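Local structure of sporulation inhibitor of replication protein SirA (Bacillus subtilis, 4TPS) at residues Thr59-Leu71 with Ala98-Val110. The protein inhibits initiation of DNA replication during sporulation, preventing overinitiation by acting on DnaA, and so enforces diploidy. Sequence-based numbering, arbitrary orientation.
Sequences TQPIPILHMHQRL and ATFMMKEHMIEIV
His-105 and Thr-59 meet through a hydrogen bond from His-105 ND1 to Thr-59 OG1 of 2.7 Å. The hydroxyl lies close to the imidazole plane. One face of this ring packs on the Gln-60 to Pro-61 peptide, with Pro-61 N over its centre. Next to it, Ile-62 N gives a nearly straight bond (169°) to Glu-104 O at 2.9 Å. A water donates to that same carbonyl and to Ile-62 O. Ile-62 CD1 then reaches Ile-107 CD1 at 4.0 Å.

Farther on, Met-102 packs against one side of helix 64-75. Its chain is extended beyond CG. Met-102 SD lies 3.5 Å from Met-67 CB. Met-102 CE sits over the centre of the His-68 ring, a CH-pi contact 3.6 Å from the centroid. Ile-64 CD1 touches Met-102 CG and SD. Leu-71 CD1 meets Phe-100 CE1 at 3.7 Å, and Met-67 CE meets CZ of the same ring.

Thr-59 OG1 has a second bond, to Ile-55 O. His-68 ND1 bonds Tyr-87 OH, which steadies the ring against the Met-102 methyl. Phe-121 and Leu-125 of helix 116-128 extend the apolar layer. The type II' hairpin turn 103-106 is thus held by polar bonds, while strand 98-103 meets helix 64-75 through Phe-100 and Met-102.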
ATOM      1  N   THR A  59      -3.044   1.848  -2.577  1.00 14.71           N
ATOM      2  CA  THR A  59      -4.378   1.431  -2.237  1.00 15.11           C
ATOM      3  C   THR A  59      -5.420   2.382  -2.818  1.00 14.40           C
ATOM      4  O   THR A  59      -5.128   3.550  -3.173  1.00 17.44           O
ATOM      5  CB  THR A  59      -4.554   1.315  -0.691  1.00 16.07           C
ATOM      6  OG1 THR A  59      -4.365   2.571  -0.056  1.00 17.15           O
ATOM      7  CG2 THR A  59      -3.591   0.316  -0.097  1.00 16.35           C
ATOM      8  N   GLN A  60      -6.664   1.891  -2.886  1.00 16.06           N
ATOM      9  CA  GLN A  60      -7.812   2.661  -3.384  1.00 16.20           C
ATOM     10  C   GLN A  60      -8.693   3.057  -2.224  1.00 17.19           C
ATOM     11  O   GLN A  60      -8.790   2.315  -1.240  1.00 17.28           O
ATOM     12  CB  GLN A  60      -8.657   1.804  -4.345  1.00 20.23           C
ATOM     13  CG  GLN A  60      -7.828   1.298  -5.520  1.00 28.23           C
ATOM     14  CD  GLN A  60      -8.664   0.779  -6.672  1.00 38.50           C
ATOM     15  OE1 GLN A  60      -9.786   0.423  -6.504  1.00 38.92           O
ATOM     16  NE2 GLN A  60      -8.099   0.786  -7.868  1.00 56.25           N
ATOM     17  N   PRO A  61      -9.384   4.180  -2.354  1.00 19.07           N
ATOM     18  CA  PRO A  61     -10.399   4.520  -1.344  1.00 19.17           C
ATOM     19  C   PRO A  61     -11.484   3.419  -1.301  1.00 17.20           C
ATOM     20  O   PRO A  61     -11.881   2.856  -2.350  1.00 18.91           O
ATOM     21  CB  PRO A  61     -10.984   5.839  -1.832  1.00 23.69           C
ATOM     22  CG  PRO A  61     -10.197   6.276  -2.970  1.00 30.01           C
ATOM     23  CD  PRO A  61      -9.305   5.169  -3.446  1.00 23.85           C
ATOM     24  N   ILE A  62     -11.990   3.157  -0.104  1.00 16.94           N
ATOM     25  CA  ILE A  62     -13.103   2.193  -0.004  1.00 15.39           C
ATOM     26  C   ILE A  62     -14.362   2.851  -0.652  1.00 18.62           C
ATOM     27  O   ILE A  62     -14.601   3.992  -0.430  1.00 19.72           O
ATOM     28  CB  ILE A  62     -13.359   1.838   1.478  1.00 19.19           C
ATOM     29  CG1 ILE A  62     -12.098   1.243   2.166  1.00 19.87           C
ATOM     30  CG2 ILE A  62     -14.547   0.915   1.619  1.00 21.39           C
ATOM     31  CD1 ILE A  62     -11.461   0.041   1.469  1.00 19.68           C
ATOM     32  N   PRO A  63     -15.140   2.127  -1.489  1.00 19.45           N
ATOM     33  CA  PRO A  63     -16.333   2.758  -2.120  1.00 18.21           C
ATOM     34  C   PRO A  63     -17.484   2.707  -1.141  1.00 19.01           C
ATOM     35  O   PRO A  63     -18.217   1.733  -1.079  1.00 17.04           O
ATOM     36  CB  PRO A  63     -16.555   1.903  -3.404  1.00 21.03           C
ATOM     37  CG  PRO A  63     -15.976   0.560  -3.005  1.00 20.79           C
ATOM     38  CD  PRO A  63     -14.842   0.798  -2.054  1.00 20.24           C
ATOM     39  N   ILE A  64     -17.565   3.747  -0.307  1.00 16.36           N
ATOM     40  CA  ILE A  64     -18.404   3.679   0.907  1.00 15.93           C
ATOM     41  C   ILE A  64     -19.880   3.444   0.566  1.00 15.72           C
ATOM     42  O   ILE A  64     -20.553   2.563   1.150  1.00 15.39           O
ATOM     43  CB  ILE A  64     -18.254   4.954   1.766  1.00 20.29           C
ATOM     44  CG1 ILE A  64     -16.779   5.156   2.240  1.00 22.82           C
ATOM     45  CG2 ILE A  64     -19.196   4.893   2.969  1.00 23.00           C
ATOM     46  CD1 ILE A  64     -16.272   4.121   3.197  1.00 20.15           C
ATOM     47  N   LEU A  65     -20.435   4.270  -0.321  1.00 17.55           N
ATOM     48  CA  LEU A  65     -21.858   4.127  -0.625  1.00 17.15           C
ATOM     49  C   LEU A  65     -22.189   2.730  -1.241  1.00 13.85           C
ATOM     50  O   LEU A  65     -23.175   2.087  -0.845  1.00 15.70           O
ATOM     51  CB  LEU A  65     -22.354   5.257  -1.505  1.00 17.40           C
ATOM     52  CG  LEU A  65     -23.829   5.122  -1.928  1.00 19.04           C
ATOM     53  CD1 LEU A  65     -24.745   5.104  -0.727  1.00 21.72           C
ATOM     54  CD2 LEU A  65     -24.276   6.208  -2.906  1.00 22.65           C
ATOM     55  N   HIS A  66     -21.326   2.260  -2.135  1.00 16.22           N
ATOM     56  CA  HIS A  66     -21.462   0.941  -2.719  1.00 14.35           C
ATOM     57  C   HIS A  66     -21.462  -0.131  -1.611  1.00 14.06           C
ATOM     58  O   HIS A  66     -22.283  -1.028  -1.600  1.00 16.19           O
ATOM     59  CB  HIS A  66     -20.342   0.735  -3.738  1.00 15.68           C
ATOM     60  CG  HIS A  66     -20.433  -0.514  -4.557  1.00 18.35           C
ATOM     61  ND1 HIS A  66     -21.610  -1.013  -5.069  1.00 21.39           N
ATOM     62  CD2 HIS A  66     -19.461  -1.350  -4.995  1.00 21.76           C
ATOM     63  CE1 HIS A  66     -21.363  -2.119  -5.741  1.00 20.17           C
ATOM     64  NE2 HIS A  66     -20.067  -2.336  -5.736  1.00 20.22           N
ATOM     65  N   MET A  67     -20.531   0.003  -0.682  1.00 14.66           N
ATOM     66  CA  MET A  67     -20.446  -0.962   0.454  1.00 16.77           C
ATOM     67  C   MET A  67     -21.727  -0.924   1.266  1.00 14.68           C
ATOM     68  O   MET A  67     -22.230  -1.981   1.644  1.00 16.08           O
ATOM     69  CB  MET A  67     -19.225  -0.692   1.311  1.00 19.82           C
ATOM     70  CG  MET A  67     -17.924  -1.151   0.726  1.00 22.67           C
ATOM     71  SD  MET A  67     -17.944  -2.884   0.209  1.00 25.52           S
ATOM     72  CE  MET A  67     -18.416  -3.619   1.721  1.00 29.64           C
ATOM     73  N   HIS A  68     -22.223   0.284   1.598  1.00 15.72           N
ATOM     74  CA  HIS A  68     -23.421   0.401   2.398  1.00 15.98           C
ATOM     75  C   HIS A  68     -24.565  -0.361   1.718  1.00 17.36           C
ATOM     76  O   HIS A  68     -25.301  -1.112   2.371  1.00 17.49           O
ATOM     77  CB  HIS A  68     -23.877   1.824   2.563  1.00 18.14           C
ATOM     78  CG  HIS A  68     -23.161   2.593   3.604  1.00 17.39           C
ATOM     79  ND1 HIS A  68     -23.124   2.206   4.917  1.00 19.84           N
ATOM     80  CD2 HIS A  68     -22.552   3.802   3.554  1.00 17.97           C
ATOM     81  CE1 HIS A  68     -22.483   3.112   5.633  1.00 18.63           C
ATOM     82  NE2 HIS A  68     -22.138   4.094   4.828  1.00 17.33           N
ATOM     83  N   GLN A  69     -24.728  -0.146   0.407  1.00 16.44           N
ATOM     84  CA  GLN A  69     -25.804  -0.799  -0.315  1.00 16.97           C
ATOM     85  C   GLN A  69     -25.698  -2.315  -0.277  1.00 17.64           C
ATOM     86  O   GLN A  69     -26.683  -3.021   0.003  1.00 18.30           O
ATOM     87  CB  GLN A  69     -25.857  -0.266  -1.714  1.00 17.64           C
ATOM     88  CG  GLN A  69     -26.187   1.230  -1.706  1.00 25.64           C
ATOM     89  CD  GLN A  69     -26.020   1.943  -3.044  1.00 24.47           C
ATOM     90  OE1 GLN A  69     -25.155   1.600  -3.854  1.00 24.86           O
ATOM     91  NE2 GLN A  69     -26.846   2.986  -3.265  1.00 30.01           N
ATOM     92  N   ARG A  70     -24.508  -2.806  -0.575  1.00 14.53           N
ATOM     93  CA  ARG A  70     -24.272  -4.235  -0.571  1.00 16.15           C
ATOM     94  C   ARG A  70     -24.418  -4.890   0.800  1.00 16.63           C
ATOM     95  O   ARG A  70     -25.005  -6.010   0.924  1.00 17.39           O
ATOM     96  CB  ARG A  70     -22.880  -4.533  -1.165  1.00 20.04           C
ATOM     97  CG  ARG A  70     -22.733  -4.210  -2.639  1.00 20.23           C
ATOM     98  CD  ARG A  70     -23.563  -5.180  -3.472  1.00 19.37           C
ATOM     99  NE  ARG A  70     -23.426  -4.977  -4.929  1.00 20.08           N
ATOM    100  CZ  ARG A  70     -22.565  -5.614  -5.720  1.00 21.94           C
ATOM    101  NH1 ARG A  70     -21.728  -6.533  -5.249  1.00 24.96           N
ATOM    102  NH2 ARG A  70     -22.560  -5.342  -7.029  1.00 23.99           N
ATOM    103  N   LEU A  71     -23.934  -4.201   1.811  1.00 17.79           N
ATOM    104  CA  LEU A  71     -24.098  -4.700   3.192  1.00 18.44           C
ATOM    105  C   LEU A  71     -25.557  -4.773   3.614  1.00 18.13           C
ATOM    106  O   LEU A  71     -26.004  -5.785   4.178  1.00 20.47           O
ATOM    107  CB  LEU A  71     -23.312  -3.821   4.164  1.00 16.81           C
ATOM    108  CG  LEU A  71     -21.781  -3.986   4.084  1.00 14.51           C
ATOM    109  CD1 LEU A  71     -21.120  -2.776   4.739  1.00 19.88           C
ATOM    110  CD2 LEU A  71     -21.342  -5.281   4.738  1.00 20.20           C
ATOM    111  N   ALA A  98     -19.384 -10.320  14.888  1.00 14.77           N
ATOM    112  CA  ALA A  98     -18.339  -9.579  14.114  1.00 13.58           C
ATOM    113  C   ALA A  98     -18.723  -8.137  13.943  1.00 13.33           C
ATOM    114  O   ALA A  98     -19.896  -7.803  13.821  1.00 13.42           O
ATOM    115  CB  ALA A  98     -18.079 -10.211  12.760  1.00 15.22           C
ATOM    116  N   THR A  99     -17.699  -7.302  13.950  1.00 11.92           N
ATOM    117  CA  THR A  99     -17.745  -5.872  13.719  1.00 11.02           C
ATOM    118  C   THR A  99     -16.996  -5.523  12.479  1.00 12.54           C
ATOM    119  O   THR A  99     -15.876  -5.992  12.320  1.00 12.60           O
ATOM    120  CB  THR A  99     -17.125  -5.107  14.942  1.00 12.83           C
ATOM    121  OG1 THR A  99     -17.706  -5.592  16.176  1.00 15.96           O
ATOM    122  CG2 THR A  99     -17.331  -3.581  14.822  1.00 17.23           C
ATOM    123  N   PHE A 100     -17.605  -4.657  11.662  1.00 12.92           N
ATOM    124  CA  PHE A 100     -17.035  -4.162  10.371  1.00 11.47           C
ATOM    125  C   PHE A 100     -16.990  -2.659  10.454  1.00 12.22           C
ATOM    126  O   PHE A 100     -18.022  -2.017  10.746  1.00 13.81           O
ATOM    127  CB  PHE A 100     -17.942  -4.644   9.239  1.00 14.83           C
ATOM    128  CG  PHE A 100     -17.574  -4.129   7.854  1.00 14.67           C
ATOM    129  CD1 PHE A 100     -18.004  -2.878   7.435  1.00 16.17           C
ATOM    130  CD2 PHE A 100     -16.852  -4.925   6.982  1.00 18.49           C
ATOM    131  CE1 PHE A 100     -17.712  -2.435   6.155  1.00 15.74           C
ATOM    132  CE2 PHE A 100     -16.572  -4.458   5.721  1.00 17.53           C
ATOM    133  CZ  PHE A 100     -17.002  -3.213   5.324  1.00 15.65           C
ATOM    134  N   MET A 101     -15.819  -2.069  10.238  1.00 13.73           N
ATOM    135  CA  MET A 101     -15.671  -0.618  10.240  1.00 14.51           C
ATOM    136  C   MET A 101     -15.011  -0.182   8.919  1.00 14.58           C
ATOM    137  O   MET A 101     -13.957  -0.685   8.562  1.00 18.38           O
ATOM    138  CB  MET A 101     -14.747  -0.216  11.402  1.00 18.83           C
ATOM    139  CG  MET A 101     -15.201  -0.785  12.746  1.00 30.87           C
ATOM    140  SD  MET A 101     -14.130  -0.661  14.207  1.00 49.97           S
ATOM    141  CE  MET A 101     -15.001   0.716  15.005  1.00 43.71           C
ATOM    142  N   MET A 102     -15.613   0.759   8.206  1.00 14.66           N
ATOM    143  CA  MET A 102     -15.003   1.260   6.991  1.00 14.26           C
ATOM    144  C   MET A 102     -14.694   2.739   7.070  1.00 17.51           C
ATOM    145  O   MET A 102     -15.563   3.555   7.333  1.00 20.28           O
ATOM    146  CB  MET A 102     -15.847   0.876   5.758  1.00 20.48           C
ATOM    147  CG  MET A 102     -17.184   1.443   5.668  1.00 19.85           C
ATOM    148  SD  MET A 102     -17.974   0.841   4.149  1.00 20.46           S
ATOM    149  CE  MET A 102     -19.660   1.226   4.652  1.00 22.86           C
ATOM    150  N   LYS A 103     -13.447   3.085   6.748  1.00 20.86           N
ATOM    151  CA  LYS A 103     -13.003   4.473   6.792  1.00 25.36           C
ATOM    152  C   LYS A 103     -11.905   4.773   5.849  1.00 34.95           C
ATOM    153  O   LYS A 103     -10.824   4.188   5.994  1.00 27.90           O
ATOM    154  CB  LYS A 103     -12.531   4.858   8.215  1.00 36.00           C
ATOM    155  CG  LYS A 103     -12.465   6.355   8.480  1.00 39.81           C
ATOM    156  CD  LYS A 103     -11.998   6.572   9.918  1.00 53.28           C
ATOM    157  CE  LYS A 103     -11.650   8.027  10.200  1.00 60.05           C
ATOM    158  NZ  LYS A 103     -12.865   8.838  10.458  1.00 62.26           N
ATOM    159  N   GLU A 104     -12.084   5.815   5.019  1.00 22.79           N
ATOM    160  CA  GLU A 104     -11.028   6.234   4.101  1.00 35.11           C
ATOM    161  C   GLU A 104     -10.507   5.078   3.203  1.00 23.12           C
ATOM    162  O   GLU A 104     -11.213   4.681   2.230  1.00 25.67           O
ATOM    163  CB  GLU A 104      -9.945   7.086   4.851  1.00 35.04           C
ATOM    164  CG  GLU A 104     -10.516   8.493   5.119  1.00 38.94           C
ATOM    165  CD  GLU A 104      -9.924   9.249   6.286  1.00 51.92           C
ATOM    166  OE1 GLU A 104     -10.691   9.967   6.973  1.00 70.73           O
ATOM    167  OE2 GLU A 104      -8.700   9.161   6.476  1.00 62.21           O
ATOM    168  N   HIS A 105      -9.299   4.578   3.464  1.00 21.67           N
ATOM    169  CA  HIS A 105      -8.733   3.522   2.666  1.00 23.38           C
ATOM    170  C   HIS A 105      -8.699   2.241   3.414  1.00 23.31           C
ATOM    171  O   HIS A 105      -8.192   1.299   2.880  1.00 29.25           O
ATOM    172  CB  HIS A 105      -7.258   3.756   2.181  1.00 31.15           C
ATOM    173  CG  HIS A 105      -7.105   4.756   1.084  1.00 29.62           C
ATOM    174  ND1 HIS A 105      -6.214   4.560   0.047  1.00 27.37           N
ATOM    175  CD2 HIS A 105      -7.706   5.946   0.850  1.00 29.16           C
ATOM    176  CE1 HIS A 105      -6.242   5.602  -0.760  1.00 31.54           C
ATOM    177  NE2 HIS A 105      -7.144   6.454  -0.301  1.00 34.14           N
ATOM    178  N   MET A 106      -9.310   2.147   4.597  1.00 15.64           N
ATOM    179  CA  MET A 106      -9.093   0.936   5.404  1.00 20.20           C
ATOM    180  C   MET A 106     -10.465   0.385   5.830  1.00 16.80           C
ATOM    181  O   MET A 106     -11.353   1.165   6.190  1.00 16.69           O
ATOM    182  CB  MET A 106      -8.199   1.216   6.648  1.00 26.15           C
ATOM    183  CG  MET A 106      -8.160   0.177   7.799  1.00 36.19           C
ATOM    184  SD  MET A 106      -7.174   0.934   9.163  1.00 39.94           S
ATOM    185  CE  MET A 106      -8.462   1.865   9.991  1.00 49.09           C
ATOM    186  N   ILE A 107     -10.557  -0.924   5.849  1.00 14.04           N
ATOM    187  CA  ILE A 107     -11.624  -1.652   6.585  1.00 13.32           C
ATOM    188  C   ILE A 107     -11.014  -2.425   7.761  1.00 15.19           C
ATOM    189  O   ILE A 107      -9.987  -3.057   7.624  1.00 18.17           O
ATOM    190  CB  ILE A 107     -12.329  -2.631   5.625  1.00 16.55           C
ATOM    191  CG1 ILE A 107     -13.201  -1.814   4.676  1.00 18.38           C
ATOM    192  CG2 ILE A 107     -13.245  -3.589   6.384  1.00 20.63           C
ATOM    193  CD1 ILE A 107     -13.682  -2.593   3.488  1.00 21.95           C
ATOM    194  N   GLU A 108     -11.674  -2.406   8.911  1.00 14.55           N
ATOM    195  CA  GLU A 108     -11.200  -3.174  10.039  1.00 11.83           C
ATOM    196  C   GLU A 108     -12.359  -4.090  10.414  1.00 12.73           C
ATOM    197  O   GLU A 108     -13.523  -3.662  10.491  1.00 13.65           O
ATOM    198  CB  GLU A 108     -10.902  -2.317  11.218  1.00 20.10           C
ATOM    199  CG  GLU A 108      -9.561  -1.736  11.374  1.00 29.08           C
ATOM    200  CD  GLU A 108      -9.386  -1.187  12.788  1.00 29.80           C
ATOM    201  OE1 GLU A 108      -9.296  -1.909  13.833  1.00 26.60           O
ATOM    202  OE2 GLU A 108      -9.408   0.001  12.844  1.00 33.44           O
ATOM    203  N   ILE A 109     -12.030  -5.342  10.673  1.00 12.08           N
ATOM    204  CA  ILE A 109     -13.011  -6.346  11.090  1.00 12.74           C
ATOM    205  C   ILE A 109     -12.501  -7.002  12.394  1.00 13.47           C
ATOM    206  O   ILE A 109     -11.360  -7.418  12.476  1.00 16.24           O
ATOM    207  CB  ILE A 109     -13.246  -7.378  10.020  1.00 13.76           C
ATOM    208  CG1 ILE A 109     -13.898  -6.732   8.765  1.00 14.63           C
ATOM    209  CG2 ILE A 109     -14.065  -8.551  10.532  1.00 15.30           C
ATOM    210  CD1 ILE A 109     -13.847  -7.572   7.512  1.00 16.47           C
ATOM    211  N   VAL A 110     -13.388  -7.118  13.381  1.00 14.35           N
ATOM    212  CA  VAL A 110     -13.114  -7.912  14.590  1.00 14.73           C
ATOM    213  C   VAL A 110     -14.164  -8.999  14.652  1.00 13.53           C
ATOM    214  O   VAL A 110     -15.296  -8.731  14.484  1.00 16.38           O
ATOM    215  CB  VAL A 110     -13.162  -7.015  15.877  1.00 15.58           C
ATOM    216  CG1 VAL A 110     -12.961  -7.868  17.121  1.00 17.97           C
ATOM    217  CG2 VAL A 110     -12.153  -5.889  15.779  1.00 22.55           C
TER
HETATM  218  O   HOH W   1      -7.746   0.513   0.561  1.00 15.17           O
HETATM  219  O   HOH W   2     -13.424   6.060   1.184  1.00 33.61           O